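Local coordinates for periplasmic binding protein (Veillonella parvula, PDB 4MO9) that probably captures a small solute outside the cell membrane, perhaps an iron chelate, and delivers it to an ABC-type importer, as TroA-like binding proteins do, at residues A151-L154 / E155-Q158; T182-V185 / T186-L189. All blocks are in the same frame, centred on the assembly; numbering follows the deposited sequence.

Interaction 1. Residues A151-L154 / E155-Q158; sequences AEKL and ESHQ
Leu154 packs its isobutyl group on the side chain of Gln158 one turn later, CG lying 3.8 Å from the amide NE2 and CD1 meeting the same nitrogen and the CG methylene. CG of Leu154 stands opposite its own backbone N (chi1 -179°), which carries both methyls along the helix surface to the glutamine. The extended Gln158 chain crosses them, and its NE2 is probably hydrogen-bonded to OG1 of Thr182 on helix 171-194. With an alanine in place of the glutamine, Thr182 OG1 would probably lose this donor and a gap would be likely to open beside the leucine methyls. The first turn closes through Gln158 N to Leu154 O at 2.9 Å and His157 N to Lys153 O at 3.0 Å, Lys153 being the N-cap. On another side of the turn, Glu152 and His157 run side by side, carboxylate and imidazole planes 10° apart. The bond from His157 NE2 to Glu152 OE1 is weak, 3.4 Å long and bent to 134°. The other carboxylate oxygen, OE2, takes the backbone N-H of Arg319, while the like charge of Asp323 comes close to OE1. The imidazole stacks with Tyr181 and meets Tyr149 obliquely. The turn thus starts helix 154-168 after the loop from strand 143-147, with Leu154 and Gln158 facing helix 171-194.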
loop_
_atom_site.group_PDB
_atom_site.type_symbol
_atom_site.label_atom_id
_atom_site.label_comp_id
_atom_site.label_asym_id
_atom_site.label_seq_id
_atom_site.Cartn_x
_atom_site.Cartn_y
_atom_site.Cartn_z
ATOM N N ALA A 151 1.421 7.470 -6.692
ATOM C CA ALA A 151 0.661 8.627 -7.185
ATOM C C ALA A 151 -0.819 8.505 -6.823
ATOM O O ALA A 151 -1.519 9.509 -6.668
ATOM C CB ALA A 151 0.810 8.751 -8.702
ATOM N N GLU A 152 -1.288 7.265 -6.720
ATOM C CA GLU A 152 -2.711 6.979 -6.546
ATOM C C GLU A 152 -3.544 7.640 -7.656
ATOM O O GLU A 152 -4.589 8.249 -7.387
ATOM C CB GLU A 152 -3.197 7.418 -5.160
ATOM C CG GLU A 152 -2.372 6.868 -3.982
ATOM C CD GLU A 152 -2.613 5.381 -3.709
ATOM O OE1 GLU A 152 -3.112 4.661 -4.617
ATOM O OE2 GLU A 152 -2.296 4.922 -2.581
ATOM N N LYS A 153 -3.082 7.516 -8.898
ATOM C CA LYS A 153 -3.883 7.940 -10.038
ATOM C C LYS A 153 -4.209 6.704 -10.851
ATOM O O LYS A 153 -3.343 5.833 -11.042
ATOM C CB LYS A 153 -3.120 8.917 -10.928
ATOM C CG LYS A 153 -2.600 10.171 -10.253
ATOM C CD LYS A 153 -1.782 10.958 -11.272
ATOM C CE LYS A 153 -1.050 12.144 -10.661
ATOM N NZ LYS A 153 -0.205 12.803 -11.706
ATOM N N LEU A 154 -5.443 6.629 -11.339
ATOM C CA LEU A 154 -5.880 5.473 -12.118
ATOM C C LEU A 154 -4.922 5.134 -13.270
ATOM O O LEU A 154 -4.490 3.982 -13.411
ATOM C CB LEU A 154 -7.296 5.704 -12.651
ATOM C CG LEU A 154 -7.901 4.557 -13.463
ATOM C CD1 LEU A 154 -7.983 3.288 -12.623
ATOM C CD2 LEU A 154 -9.272 4.960 -13.988
ATOM N N GLU A 155 -4.582 6.127 -14.090
ATOM C CA GLU A 155 -3.700 5.877 -15.231
ATOM C C GLU A 155 -2.322 5.320 -14.822
ATOM O O GLU A 155 -1.761 4.456 -15.513
ATOM C CB GLU A 155 -3.518 7.135 -16.079
ATOM C CG GLU A 155 -2.661 6.867 -17.323
ATOM C CD GLU A 155 -2.065 8.119 -17.936
ATOM O OE1 GLU A 155 -2.244 9.218 -17.366
ATOM O OE2 GLU A 155 -1.408 7.999 -18.994
ATOM N N SER A 156 -1.772 5.817 -13.715
ATOM C CA SER A 156 -0.474 5.335 -13.235
ATOM C C SER A 156 -0.550 3.886 -12.765
ATOM O O SER A 156 0.363 3.096 -13.015
ATOM C CB SER A 156 0.058 6.222 -12.112
ATOM O OG SER A 156 0.395 7.500 -12.611
ATOM N N HIS A 157 -1.626 3.535 -12.070
ATOM C CA HIS A 157 -1.817 2.146 -11.659
ATOM C C HIS A 157 -1.980 1.261 -12.888
ATOM O O HIS A 157 -1.351 0.208 -12.976
ATOM C CB HIS A 157 -3.041 1.995 -10.760
ATOM C CG HIS A 157 -2.730 2.080 -9.298
ATOM N ND1 HIS A 157 -2.869 1.003 -8.444
ATOM C CD2 HIS A 157 -2.295 3.114 -8.546
ATOM C CE1 HIS A 157 -2.526 1.377 -7.220
ATOM N NE2 HIS A 157 -2.172 2.646 -7.252
ATOM N N GLN A 158 -2.835 1.671 -13.822
ATOM C CA GLN A 158 -3.048 0.884 -15.037
ATOM C C GLN A 158 -1.747 0.690 -15.815
ATOM O O GLN A 158 -1.444 -0.417 -16.304
ATOM C CB GLN A 158 -4.087 1.563 -15.937
ATOM C CG GLN A 158 -5.505 1.618 -15.342
ATOM C CD GLN A 158 -6.480 2.347 -16.256
ATOM O OE1 GLN A 158 -6.084 3.238 -17.025
ATOM N NE2 GLN A 158 -7.754 1.958 -16.201
#

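Interaction 2. Residues T182-V185 / T186-L189; sequences TNRV and TRVL
Thr186 turns both its hydroxyl and its backbone N-H on the carbonyl oxygen of Thr182, four residues earlier in helix 171-194. OG1 donates to Thr182 O at 2.8 Å and Thr186 N does so at 3.1 Å, the two donors arriving from opposite faces of the carbonyl plane. The hydroxyl reaches back because OG1 sits between the backbone N and the carbonyl carbon (chi1 62°), beside the preceding turn. Further along, Leu189 N binds Val185 O at 2.9 Å and Val188 N binds Arg184 O at 3.2 Å, whereas Arg187 N to Asn183 O is a weak bond. A water bridges Arg184 and Arg187: it donates to Arg184 O and accepts from Arg187 NH1 at 2.9 Å, lying in the guanidinium plane at its edge. A bend at chi3 (-69°) brings NH1 back over the preceding turn to meet it. Arg184 leads elsewhere, NH1 bonding to Phe180 O and the guanidinium making a cation-pi contact with the Phe180 ring. The apolar contacts follow the same turns. The CG2 methyls of Thr182 and Thr186 meet at 3.8 Å, and both threonines touch Leu154 of helix 154-168. Val185 and Leu189 lie side by side, CG1 against CD1 at 3.6 Å, while Val185 and Val188 also pack on helix 324-334. The chemistry is therefore divided: the Thr186 methyl meets helix 154-168 and the two valines meet helix 324-334, while the threonine hydroxyl and the arginine-bound water supply extra bonds to main-chain carbonyls.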
loop_
_atom_site.group_PDB
_atom_site.type_symbol
_atom_site.label_atom_id
_atom_site.label_comp_id
_atom_site.label_asym_id
_atom_site.label_seq_id
_atom_site.Cartn_x
_atom_site.Cartn_y
_atom_site.Cartn_z
ATOM N N THR A 182 -9.681 -1.204 -11.946
ATOM C CA THR A 182 -10.400 -0.119 -12.607
ATOM C C THR A 182 -11.899 -0.157 -12.320
ATOM O O THR A 182 -12.489 0.910 -12.067
ATOM C CB THR A 182 -10.155 -0.133 -14.144
ATOM O OG1 THR A 182 -8.746 -0.051 -14.395
ATOM C CG2 THR A 182 -10.850 1.052 -14.834
ATOM N N ASN A 183 -12.525 -1.343 -12.386
ATOM C CA ASN A 183 -13.956 -1.469 -12.078
ATOM C C ASN A 183 -14.251 -0.771 -10.751
ATOM O O ASN A 183 -15.232 -0.039 -10.616
ATOM C CB ASN A 183 -14.415 -2.939 -11.924
ATOM C CG ASN A 183 -14.265 -3.773 -13.196
ATOM O OD1 ASN A 183 -14.146 -3.246 -14.310
ATOM N ND2 ASN A 183 -14.272 -5.103 -13.026
ATOM N N ARG A 184 -13.392 -1.008 -9.770
ATOM C CA ARG A 184 -13.694 -0.614 -8.388
ATOM C C ARG A 184 -13.357 0.837 -8.088
ATOM O O ARG A 184 -14.151 1.556 -7.467
ATOM C CB ARG A 184 -12.983 -1.554 -7.414
ATOM C CG ARG A 184 -13.582 -2.950 -7.450
ATOM C CD ARG A 184 -12.705 -3.977 -6.786
ATOM N NE ARG A 184 -13.450 -5.224 -6.619
ATOM C CZ ARG A 184 -13.667 -6.093 -7.603
ATOM N NH1 ARG A 184 -13.178 -5.861 -8.814
ATOM N NH2 ARG A 184 -14.365 -7.197 -7.372
ATOM N N VAL A 185 -12.191 1.283 -8.539
ATOM C CA VAL A 185 -11.790 2.652 -8.253
ATOM C C VAL A 185 -12.665 3.657 -9.010
ATOM O O VAL A 185 -13.039 4.696 -8.450
ATOM C CB VAL A 185 -10.294 2.864 -8.490
ATOM C CG1 VAL A 185 -9.931 4.347 -8.425
ATOM C CG2 VAL A 185 -9.509 2.085 -7.449
ATOM N N THR A 186 -13.041 3.339 -10.254
ATOM C CA THR A 186 -13.911 4.248 -11.008
ATOM C C THR A 186 -15.310 4.350 -10.422
ATOM O O THR A 186 -15.898 5.433 -10.445
ATOM C CB THR A 186 -13.996 3.915 -12.527
ATOM O OG1 THR A 186 -14.559 2.606 -12.707
ATOM C CG2 THR A 186 -12.612 3.990 -13.168
ATOM N N ARG A 187 -15.860 3.242 -9.915
ATOM C CA ARG A 187 -17.161 3.287 -9.247
ATOM C C ARG A 187 -17.093 4.277 -8.085
ATOM O O ARG A 187 -17.969 5.138 -7.938
ATOM C CB ARG A 187 -17.578 1.900 -8.723
ATOM C CG ARG A 187 -18.927 1.877 -7.999
ATOM C CD ARG A 187 -19.270 0.493 -7.412
ATOM N NE ARG A 187 -19.560 -0.496 -8.453
ATOM C CZ ARG A 187 -18.708 -1.438 -8.859
ATOM N NH1 ARG A 187 -17.497 -1.540 -8.311
ATOM N NH2 ARG A 187 -19.073 -2.283 -9.823
ATOM N N VAL A 188 -16.047 4.160 -7.275
ATOM C CA VAL A 188 -15.835 5.067 -6.143
ATOM C C VAL A 188 -15.674 6.525 -6.580
ATOM O O VAL A 188 -16.415 7.404 -6.114
ATOM C CB VAL A 188 -14.606 4.657 -5.298
ATOM C CG1 VAL A 188 -14.261 5.753 -4.276
ATOM C CG2 VAL A 188 -14.852 3.323 -4.588
ATOM N N LEU A 189 -14.727 6.782 -7.480
ATOM C CA LEU A 189 -14.414 8.154 -7.869
ATOM C C LEU A 189 -15.582 8.825 -8.590
ATOM O O LEU A 189 -15.877 9.994 -8.338
ATOM C CB LEU A 189 -13.128 8.217 -8.705
ATOM C CG LEU A 189 -11.842 7.804 -7.986
ATOM C CD1 LEU A 189 -10.655 7.833 -8.923
ATOM C CD2 LEU A 189 -11.582 8.711 -6.793
HETATM O O HOH W 1 -16.176 -0.186 -6.093
#

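How the interactions relate
Interaction 1 comes first along the chain, at the start of helix 154-168, and interaction 2 follows in the middle of helix 171-194, the next helix. Their centres are about 12 Å apart, on the same side of the chain's centre, and they touch directly: Gln158 NE2 lies 2.9 Å from Thr182 OG1, a probable hydrogen bond, and Leu154 CD2 packs on Thr186 CG2 at 3.6 Å. A polar link and a methyl contact therefore join the two helices. Helix 171-194 lies between the four-stranded parallel sheet and the five-stranded mixed sheet in sequence, consistent with the helical connection between lobes in TroA-like binding proteins.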